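Ribonuclease VapC (Klebsiella pneumoniae, PDB 7BY3) is probably the toxin of a toxin-antitoxin pair, a magnesium-dependent ribonuclease of the PIN-domain family. Local coordinates at residues F8-N11 and I12-L16; S37-T40 and W41-M45; G19-E22 and A23-L27. All blocks are in the same frame, centred on the assembly; numbering follows the deposited sequence.

Contact 1: residues F8-N11 and I12-L16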
ATOM      1  N   PHE B   8      11.312   7.694  -8.088  1.00 28.80           N
ATOM      2  CA  PHE B   8      10.825   7.674  -9.463  1.00 29.85           C
ATOM      3  C   PHE B   8       9.411   7.118  -9.581  1.00 29.97           C
ATOM      4  O   PHE B   8       9.109   6.040  -9.071  1.00 29.36           O
ATOM      5  CB  PHE B   8      11.781   6.871 -10.347  1.00 29.22           C
ATOM      6  CG  PHE B   8      13.038   7.613 -10.699  1.00 29.83           C
ATOM      7  CD1 PHE B   8      14.161   7.524  -9.895  1.00 29.66           C
ATOM      8  CD2 PHE B   8      13.091   8.411 -11.828  1.00 30.55           C
ATOM      9  CE1 PHE B   8      15.315   8.212 -10.214  1.00 30.82           C
ATOM     10  CE2 PHE B   8      14.242   9.101 -12.152  1.00 31.67           C
ATOM     11  CZ  PHE B   8      15.355   9.000 -11.344  1.00 31.66           C
ATOM     12  N   ASP B   9       8.551   7.871 -10.260  1.00 32.05           N
ATOM     13  CA  ASP B   9       7.165   7.475 -10.481  1.00 31.64           C
ATOM     14  C   ASP B   9       7.085   6.351 -11.510  1.00 32.24           C
ATOM     15  O   ASP B   9       8.021   6.132 -12.279  1.00 31.77           O
ATOM     16  CB  ASP B   9       6.332   8.679 -10.930  1.00 35.49           C
ATOM     17  CG  ASP B   9       4.839   8.456 -10.766  1.00 37.51           C
ATOM     18  OD1 ASP B   9       4.447   7.396 -10.234  1.00 38.18           O
ATOM     19  OD2 ASP B   9       4.057   9.347 -11.161  1.00 39.17           O
ATOM     20  N   THR B  10       5.963   5.641 -11.505  1.00 32.85           N
ATOM     21  CA  THR B  10       5.773   4.448 -12.325  1.00 34.82           C
ATOM     22  C   THR B  10       6.011   4.674 -13.820  1.00 36.92           C
ATOM     23  O   THR B  10       6.612   3.833 -14.489  1.00 37.06           O
ATOM     24  CB  THR B  10       4.347   3.880 -12.138  1.00 34.68           C
ATOM     25  OG1 THR B  10       4.063   3.750 -10.740  1.00 32.57           O
ATOM     26  CG2 THR B  10       4.215   2.522 -12.808  1.00 33.86           C
ATOM     27  N   ASN B  11       5.550   5.809 -14.338  1.00 39.24           N
ATOM     28  CA  ASN B  11       5.618   6.077 -15.773  1.00 41.58           C
ATOM     29  C   ASN B  11       7.046   6.124 -16.322  1.00 40.39           C
ATOM     30  O   ASN B  11       7.274   5.845 -17.500  1.00 40.92           O
ATOM     31  CB  ASN B  11       4.892   7.387 -16.102  1.00 45.10           C
ATOM     32  CG  ASN B  11       5.390   8.561 -15.276  1.00 43.03           C
ATOM     33  OD1 ASN B  11       4.804   8.908 -14.251  1.00 43.07           O
ATOM     34  ND2 ASN B  11       6.475   9.180 -15.724  1.00 52.23           N
ATOM     35  N   ILE B  12       8.004   6.475 -15.471  1.00 39.24           N
ATOM     36  CA  ILE B  12       9.397   6.560 -15.893  1.00 36.58           C
ATOM     37  C   ILE B  12      10.015   5.175 -16.030  1.00 35.66           C
ATOM     38  O   ILE B  12      10.712   4.894 -17.006  1.00 36.04           O
ATOM     39  CB  ILE B  12      10.227   7.396 -14.912  1.00 34.52           C
ATOM     40  CG1 ILE B  12       9.719   8.835 -14.905  1.00 35.19           C
ATOM     41  CG2 ILE B  12      11.699   7.364 -15.289  1.00 34.11           C
ATOM     42  CD1 ILE B  12      10.514   9.741 -14.027  1.00 35.40           C
ATOM     43  N   LEU B  13       9.755   4.313 -15.052  1.00 35.18           N
ATOM     44  CA  LEU B  13      10.231   2.934 -15.104  1.00 35.29           C
ATOM     45  C   LEU B  13       9.649   2.207 -16.313  1.00 35.94           C
ATOM     46  O   LEU B  13      10.359   1.484 -17.012  1.00 34.87           O
ATOM     47  CB  LEU B  13       9.876   2.189 -13.815  1.00 34.90           C
ATOM     48  CG  LEU B  13      10.752   2.454 -12.589  1.00 29.68           C
ATOM     49  CD1 LEU B  13      10.300   1.589 -11.432  1.00 37.01           C
ATOM     50  CD2 LEU B  13      12.209   2.187 -12.902  1.00 31.82           C
ATOM     51  N   ILE B  14       8.356   2.408 -16.554  1.00 38.17           N
ATOM     52  CA  ILE B  14       7.685   1.837 -17.716  1.00 38.69           C
ATOM     53  C   ILE B  14       8.350   2.304 -19.007  1.00 38.04           C
ATOM     54  O   ILE B  14       8.613   1.504 -19.905  1.00 37.84           O
ATOM     55  CB  ILE B  14       6.189   2.213 -17.745  1.00 40.10           C
ATOM     56  CG1 ILE B  14       5.457   1.572 -16.566  1.00 40.77           C
ATOM     57  CG2 ILE B  14       5.548   1.769 -19.051  1.00 43.90           C
ATOM     58  CD1 ILE B  14       5.511   0.060 -16.568  1.00 41.87           C
ATOM     59  N   ASP B  15       8.628   3.601 -19.084  1.00 38.85           N
ATOM     60  CA  ASP B  15       9.322   4.182 -20.227  1.00 38.51           C
ATOM     61  C   ASP B  15      10.664   3.510 -20.469  1.00 36.91           C
ATOM     62  O   ASP B  15      11.022   3.212 -21.607  1.00 38.61           O
ATOM     63  CB  ASP B  15       9.532   5.681 -20.025  1.00 41.30           C
ATOM     64  CG  ASP B  15       8.517   6.519 -20.767  1.00 45.06           C
ATOM     65  OD1 ASP B  15       7.684   5.946 -21.499  1.00 48.81           O
ATOM     66  OD2 ASP B  15       8.551   7.756 -20.617  1.00 43.79           O
ATOM     67  N   LEU B  16      11.400   3.276 -19.389  1.00 36.12           N
ATOM     68  CA  LEU B  16      12.715   2.656 -19.475  1.00 35.40           C
ATOM     69  C   LEU B  16      12.641   1.245 -20.041  1.00 36.41           C
ATOM     70  O   LEU B  16      13.332   0.921 -21.005  1.00 37.71           O
ATOM     71  CB  LEU B  16      13.387   2.619 -18.103  1.00 34.78           C
ATOM     72  CG  LEU B  16      14.692   1.823 -18.085  1.00 34.27           C
ATOM     73  CD1 LEU B  16      15.826   2.636 -18.693  1.00 34.64           C
ATOM     74  CD2 LEU B  16      15.029   1.372 -16.678  1.00 33.23           C
TER
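Phe8 and Ile12 make the apolar part of the contact: CD1 of Ile12 comes up to the edge of the Phe8 ring, in its plane, 3.6 Å from Phe8 CD2. With CG1 of Ile12 anti to its carbonyl carbon (chi1 -64°) and the chain extended beyond, CD1 is carried back toward the start of the helix. On another side of the helix Thr10 and Ile14 lie side by side, Thr10 CG2 4.1 Å from Ile14 CG1. The backbone bonds open the helix. Ile12 N reaches Asp9 O at 3.2 Å, Ile14 N bonds Thr10 O at 3.1 Å, almost straight at 171°, and Asp15 N bonds Asn11 O. This is the passage from strand 6-8 into helix 10-17 of the PIN fold, where Asp9, just after the strand and at the N-cap position of the helix, is predicted to bind magnesium together with Asp90. The Asp9 carboxylate is held by polar bonds: its OD1 takes the N-H of Thr10 at 2.6 Å, from above the carboxylate plane, and its OD2 is bonded to Thr106 and to a polar side chain of another protein's chain. Farther along, Asp15 OD2 forms a salt bridge with Arg107 and a hydrogen bond with Tyr122.

Contact 2: residues S37-T40 and W41-M45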
ATOM      1  N   SER B  37       8.108   3.539  -4.847  1.00 26.34           N
ATOM      2  CA  SER B  37       7.099   3.040  -3.921  1.00 26.29           C
ATOM      3  C   SER B  37       6.784   1.577  -4.217  1.00 27.05           C
ATOM      4  O   SER B  37       7.083   1.079  -5.300  1.00 27.40           O
ATOM      5  CB  SER B  37       5.826   3.885  -4.004  1.00 25.98           C
ATOM      6  OG  SER B  37       4.783   3.316  -3.231  1.00 26.96           O
ATOM      7  N   LEU B  38       6.197   0.888  -3.246  1.00 27.76           N
ATOM      8  CA  LEU B  38       5.704  -0.467  -3.465  1.00 28.16           C
ATOM      9  C   LEU B  38       4.586  -0.464  -4.509  1.00 28.20           C
ATOM     10  O   LEU B  38       4.404  -1.435  -5.242  1.00 29.58           O
ATOM     11  CB  LEU B  38       5.210  -1.080  -2.152  1.00 29.22           C
ATOM     12  CG  LEU B  38       5.006  -2.597  -2.108  1.00 29.39           C
ATOM     13  CD1 LEU B  38       6.204  -3.338  -2.693  1.00 30.26           C
ATOM     14  CD2 LEU B  38       4.733  -3.051  -0.683  1.00 31.66           C
ATOM     15  N   ILE B  39       3.845   0.639  -4.565  1.00 27.13           N
ATOM     16  CA  ILE B  39       2.797   0.825  -5.565  1.00 27.66           C
ATOM     17  C   ILE B  39       3.372   0.746  -6.973  1.00 27.05           C
ATOM     18  O   ILE B  39       2.784   0.133  -7.863  1.00 28.19           O
ATOM     19  CB  ILE B  39       2.080   2.177  -5.379  1.00 27.61           C
ATOM     20  CG1 ILE B  39       1.269   2.169  -4.082  1.00 28.60           C
ATOM     21  CG2 ILE B  39       1.187   2.486  -6.573  1.00 29.68           C
ATOM     22  CD1 ILE B  39       0.177   3.202  -4.039  1.00 28.54           C
ATOM     23  N   THR B  40       4.532   1.364  -7.160  1.00 26.88           N
ATOM     24  CA  THR B  40       5.207   1.353  -8.450  1.00 28.45           C
ATOM     25  C   THR B  40       5.730  -0.043  -8.782  1.00 27.52           C
ATOM     26  O   THR B  40       5.615  -0.496  -9.918  1.00 28.15           O
ATOM     27  CB  THR B  40       6.366   2.370  -8.483  1.00 27.36           C
ATOM     28  OG1 THR B  40       5.835   3.699  -8.410  1.00 28.54           O
ATOM     29  CG2 THR B  40       7.168   2.233  -9.763  1.00 27.79           C
ATOM     30  N   TRP B  41       6.286  -0.725  -7.782  1.00 27.34           N
ATOM     31  CA  TRP B  41       6.791  -2.084  -7.962  1.00 28.34           C
ATOM     32  C   TRP B  41       5.705  -3.003  -8.518  1.00 30.22           C
ATOM     33  O   TRP B  41       5.945  -3.758  -9.455  1.00 32.42           O
ATOM     34  CB  TRP B  41       7.330  -2.645  -6.640  1.00 29.14           C
ATOM     35  CG  TRP B  41       8.087  -3.945  -6.788  1.00 30.22           C
ATOM     36  CD1 TRP B  41       9.431  -4.092  -6.964  1.00 28.37           C
ATOM     37  CD2 TRP B  41       7.533  -5.266  -6.770  1.00 32.03           C
ATOM     38  NE1 TRP B  41       9.753  -5.424  -7.059  1.00 28.83           N
ATOM     39  CE2 TRP B  41       8.609  -6.169  -6.944  1.00 31.24           C
ATOM     40  CE3 TRP B  41       6.244  -5.785  -6.626  1.00 32.44           C
ATOM     41  CZ2 TRP B  41       8.427  -7.551  -6.976  1.00 33.51           C
ATOM     42  CZ3 TRP B  41       6.064  -7.158  -6.659  1.00 32.77           C
ATOM     43  CH2 TRP B  41       7.151  -8.024  -6.833  1.00 33.71           C
ATOM     44  N   MET B  42       4.505  -2.914  -7.950  1.00 29.66           N
ATOM     45  CA  MET B  42       3.386  -3.753  -8.371  1.00 28.89           C
ATOM     46  C   MET B  42       2.918  -3.444  -9.792  1.00 30.48           C
ATOM     47  O   MET B  42       2.677  -4.356 -10.582  1.00 31.99           O
ATOM     48  CB  MET B  42       2.213  -3.601  -7.400  1.00 29.19           C
ATOM     49  CG  MET B  42       2.471  -4.179  -6.020  1.00 29.37           C
ATOM     50  SD  MET B  42       0.998  -4.194  -4.984  1.00 30.24           S
ATOM     51  CE  MET B  42       1.212  -2.671  -4.072  1.00 26.50           C
ATOM     52  N   GLU B  43       2.788  -2.160 -10.114  1.00 31.94           N
ATOM     53  CA  GLU B  43       2.306  -1.752 -11.432  1.00 32.79           C
ATOM     54  C   GLU B  43       3.314  -2.055 -12.535  1.00 34.18           C
ATOM     55  O   GLU B  43       2.935  -2.257 -13.686  1.00 36.42           O
ATOM     56  CB  GLU B  43       1.954  -0.261 -11.448  1.00 34.07           C
ATOM     57  CG  GLU B  43       0.734   0.101 -10.616  1.00 37.47           C
ATOM     58  CD  GLU B  43       0.095   1.409 -11.053  1.00 49.66           C
ATOM     59  OE1 GLU B  43       0.283   1.801 -12.223  1.00 50.66           O
ATOM     60  OE2 GLU B  43      -0.602   2.039 -10.229  1.00 47.11           O
ATOM     61  N   VAL B  44       4.597  -2.080 -12.189  1.00 32.62           N
ATOM     62  CA  VAL B  44       5.624  -2.461 -13.151  1.00 34.17           C
ATOM     63  C   VAL B  44       5.612  -3.976 -13.357  1.00 35.03           C
ATOM     64  O   VAL B  44       5.761  -4.462 -14.479  1.00 35.37           O
ATOM     65  CB  VAL B  44       7.028  -1.998 -12.701  1.00 33.22           C
ATOM     66  CG1 VAL B  44       8.099  -2.563 -13.617  1.00 34.44           C
ATOM     67  CG2 VAL B  44       7.101  -0.478 -12.687  1.00 32.05           C
ATOM     68  N   MET B  45       5.408  -4.718 -12.271  1.00 35.15           N
ATOM     69  CA  MET B  45       5.373  -6.177 -12.332  1.00 36.68           C
ATOM     70  C   MET B  45       4.178  -6.685 -13.138  1.00 38.33           C
ATOM     71  O   MET B  45       4.220  -7.782 -13.696  1.00 39.95           O
ATOM     72  CB  MET B  45       5.349  -6.775 -10.923  1.00 34.65           C
ATOM     73  CG  MET B  45       6.670  -6.660 -10.177  1.00 32.77           C
ATOM     74  SD  MET B  45       8.071  -7.340 -11.089  1.00 38.74           S
ATOM     75  CE  MET B  45       7.603  -9.063 -11.189  1.00 39.20           C
TER
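Helix 38-50 begins with four successive i to i+4 bonds across the contact, from Trp41 N to Ser37 O, Met42 N to Leu38 O, Glu43 N to Ile39 O and Val44 N to Thr40 O, the last at 3.0 Å. Ser37 is the N-cap, its OG accepting from Ile39 N at 3.1 Å, with OG anti to the backbone N (chi1 173°). Leu38 and Trp41 point the same way, Leu38 CD1 4.2 Å from Trp41 CB, while the chain of Met42 bends at chi3 (-95°) and brings CE to 4.3 Å from Leu38 CG. In the PIN fold this helix follows strand 35-37; here its Leu38, Trp41 and Met42 pack against Ser70, Gln71 and Ala74 of the second subunit. The indole also carries Met45 CG over one face, 3.4 Å above the plane and offset toward the rim. Elsewhere round the helix, Ile39 and Glu43 run side by side, with CG2 of Ile39 4.1 Å from OE2 of Glu43. Outside the contact, that oxygen forms a salt bridge with a basic side chain of another protein's chain. Thr40 CG2 approaches Val44 CG2 obliquely, 4.0 Å away.

Contact 3: residues G19-E22 and A23-L27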
ATOM      1  N   GLY B  19      11.984   0.905 -23.530  1.00 39.19           N
ATOM      2  CA  GLY B  19      13.089   1.286 -24.392  1.00 38.46           C
ATOM      3  C   GLY B  19      13.226   2.754 -24.743  1.00 38.52           C
ATOM      4  O   GLY B  19      13.798   3.088 -25.778  1.00 41.89           O
ATOM      5  N   ARG B  20      12.699   3.635 -23.899  1.00 38.73           N
ATOM      6  CA  ARG B  20      12.863   5.070 -24.112  1.00 38.54           C
ATOM      7  C   ARG B  20      14.156   5.588 -23.486  1.00 37.31           C
ATOM      8  O   ARG B  20      14.342   5.514 -22.272  1.00 37.42           O
ATOM      9  CB  ARG B  20      11.669   5.837 -23.544  1.00 40.83           C
ATOM     10  CG  ARG B  20      10.331   5.411 -24.115  1.00 44.41           C
ATOM     11  CD  ARG B  20       9.492   6.623 -24.481  1.00 52.71           C
ATOM     12  NE  ARG B  20       8.138   6.257 -24.880  1.00 65.39           N
ATOM     13  CZ  ARG B  20       7.251   7.111 -25.383  1.00 62.99           C
ATOM     14  NH1 ARG B  20       7.576   8.386 -25.557  1.00 65.15           N
ATOM     15  NH2 ARG B  20       6.040   6.688 -25.717  1.00 64.45           N
ATOM     16  N   ARG B  21      15.042   6.125 -24.321  1.00 38.22           N
ATOM     17  CA  ARG B  21      16.318   6.662 -23.853  1.00 37.98           C
ATOM     18  C   ARG B  21      16.118   7.859 -22.926  1.00 37.35           C
ATOM     19  O   ARG B  21      16.988   8.181 -22.117  1.00 36.75           O
ATOM     20  CB  ARG B  21      17.204   7.062 -25.037  1.00 38.12           C
ATOM     21  CG  ARG B  21      18.655   7.304 -24.659  1.00 41.07           C
ATOM     22  CD  ARG B  21      19.489   7.751 -25.845  1.00 40.52           C
ATOM     23  NE  ARG B  21      20.822   8.184 -25.430  1.00 44.50           N
ATOM     24  CZ  ARG B  21      21.831   7.359 -25.171  1.00 45.18           C
ATOM     25  NH1 ARG B  21      21.667   6.048 -25.288  1.00 44.92           N
ATOM     26  NH2 ARG B  21      23.007   7.844 -24.799  1.00 48.09           N
ATOM     27  N   GLU B  22      14.966   8.511 -23.051  1.00 37.85           N
ATOM     28  CA  GLU B  22      14.620   9.637 -22.192  1.00 36.86           C
ATOM     29  C   GLU B  22      14.548   9.211 -20.729  1.00 37.60           C
ATOM     30  O   GLU B  22      14.872   9.987 -19.830  1.00 36.33           O
ATOM     31  CB  GLU B  22      13.284  10.254 -22.619  1.00 39.88           C
ATOM     32  CG  GLU B  22      13.298  10.931 -23.984  1.00 40.98           C
ATOM     33  CD  GLU B  22      12.856  10.013 -25.110  1.00 40.09           C
ATOM     34  OE1 GLU B  22      13.011   8.780 -24.982  1.00 38.95           O
ATOM     35  OE2 GLU B  22      12.348  10.527 -26.129  1.00 43.22           O
ATOM     36  N   ALA B  23      14.121   7.974 -20.499  1.00 38.13           N
ATOM     37  CA  ALA B  23      14.012   7.433 -19.149  1.00 36.33           C
ATOM     38  C   ALA B  23      15.380   7.035 -18.608  1.00 35.42           C
ATOM     39  O   ALA B  23      15.672   7.235 -17.429  1.00 34.28           O
ATOM     40  CB  ALA B  23      13.069   6.248 -19.130  1.00 37.49           C
ATOM     41  N   LYS B  24      16.209   6.462 -19.478  1.00 36.68           N
ATOM     42  CA  LYS B  24      17.598   6.168 -19.150  1.00 35.50           C
ATOM     43  C   LYS B  24      18.300   7.442 -18.685  1.00 37.96           C
ATOM     44  O   LYS B  24      19.069   7.423 -17.727  1.00 39.36           O
ATOM     45  CB  LYS B  24      18.317   5.558 -20.359  1.00 36.19           C
ATOM     46  CG  LYS B  24      19.823   5.387 -20.200  1.00 41.07           C
ATOM     47  CD  LYS B  24      20.390   4.495 -21.300  1.00 41.73           C
ATOM     48  CE  LYS B  24      21.914   4.483 -21.299  1.00 45.84           C
ATOM     49  NZ  LYS B  24      22.499   5.812 -21.635  1.00 46.18           N
ATOM     50  N   GLN B  25      18.009   8.552 -19.356  1.00 36.64           N
ATOM     51  CA  GLN B  25      18.584   9.843 -18.999  1.00 35.63           C
ATOM     52  C   GLN B  25      17.982  10.398 -17.716  1.00 34.31           C
ATOM     53  O   GLN B  25      18.622  11.169 -17.006  1.00 35.57           O
ATOM     54  CB  GLN B  25      18.388  10.844 -20.134  1.00 37.26           C
ATOM     55  CG  GLN B  25      19.172  10.504 -21.379  1.00 38.49           C
ATOM     56  CD  GLN B  25      19.024  11.547 -22.463  1.00 39.77           C
ATOM     57  OE1 GLN B  25      18.137  12.398 -22.408  1.00 38.33           O
ATOM     58  NE2 GLN B  25      19.894  11.485 -23.459  1.00 41.20           N
ATOM     59  N   ALA B  26      16.745  10.010 -17.428  1.00 33.93           N
ATOM     60  CA  ALA B  26      16.083  10.443 -16.205  1.00 32.71           C
ATOM     61  C   ALA B  26      16.649   9.693 -15.003  1.00 32.83           C
ATOM     62  O   ALA B  26      16.816  10.262 -13.924  1.00 32.73           O
ATOM     63  CB  ALA B  26      14.582  10.233 -16.309  1.00 33.86           C
ATOM     64  N   LEU B  27      16.946   8.415 -15.200  1.00 32.89           N
ATOM     65  CA  LEU B  27      17.459   7.576 -14.124  1.00 32.68           C
ATOM     66  C   LEU B  27      18.949   7.797 -13.873  1.00 34.54           C
ATOM     67  O   LEU B  27      19.436   7.555 -12.771  1.00 34.67           O
ATOM     68  CB  LEU B  27      17.188   6.105 -14.434  1.00 33.52           C
ATOM     69  CG  LEU B  27      15.752   5.654 -14.164  1.00 32.49           C
ATOM     70  CD1 LEU B  27      15.500   4.292 -14.764  1.00 32.15           C
ATOM     71  CD2 LEU B  27      15.478   5.633 -12.670  1.00 31.95           C
TER
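Arg21 and Lys24 run side by side in the same direction from the first turn of helix 21-28, and the ammonium of Lys24 sits over one face of the Arg21 guanidinium, with NZ 3.8 Å from Arg21 NH1. Arg21 reaches this place as an extended chain, CG anti to the backbone N (chi1 -166°), whereas Lys24 is extended up to its last bond and bends there (chi4 -65°). Two like charges this close probably repel; Lys24 NZ has a counter-ion in Glu28, with which it forms a salt bridge, and this would offset part of the cost. Gln25 comes to the same guanidinium from another direction: its amide plane is turned 74° from the guanidinium plane, and NE2 approaches NE of Arg21 obliquely at 4.0 Å. The aliphatic part of Gln25 lies closer in, CG 3.3 Å from the carbonyl O of Arg21.

Beneath these side chains the backbone starts the helix. Arg20, the N-cap residue, gives its carbonyl O to Ala23 N at 3.0 Å and, weakly, to Lys24 N; Gln25 N then bonds Arg21 O at 3.0 Å. Just ahead, Gly19, with positive phi, closes the preceding helix in a Schellman motif, so only a short turn separates the two helices. Outside the contact, NH2 of Arg20 forms a salt bridge with an acidic side chain of another protein's chain. On the inner side of helix 21-28, Ala23 packs on Asp15 and Leu16 of helix 10-17 and Leu27 on Leu16, while Tyr122, beyond strand 118-119, touches Glu22, Ala23 and Ala26.

From the N terminus, contact 1 comes first, at the end of strand 6-8 and the start of helix 10-17; contact 3 opens helix 21-28, and contact 2 opens helix 38-50 after strand 35-37. All three are in series: each is local, formed within the first turns of a helix, and encloses no loop, and none nests in or crosses another. Contact 1 lies between the others in space. It meets contact 2 through a probable hydrogen bond between the hydroxyls of Thr10 and Thr40 and through Leu13 packed on Thr40 and Val44. It meets contact 3 where Ala23 CB lies against the backbone of helix 10-17 and Phe8 CZ approaches Ala26 O. Contacts 2 and 3 do not touch, their centres about 18 Å apart.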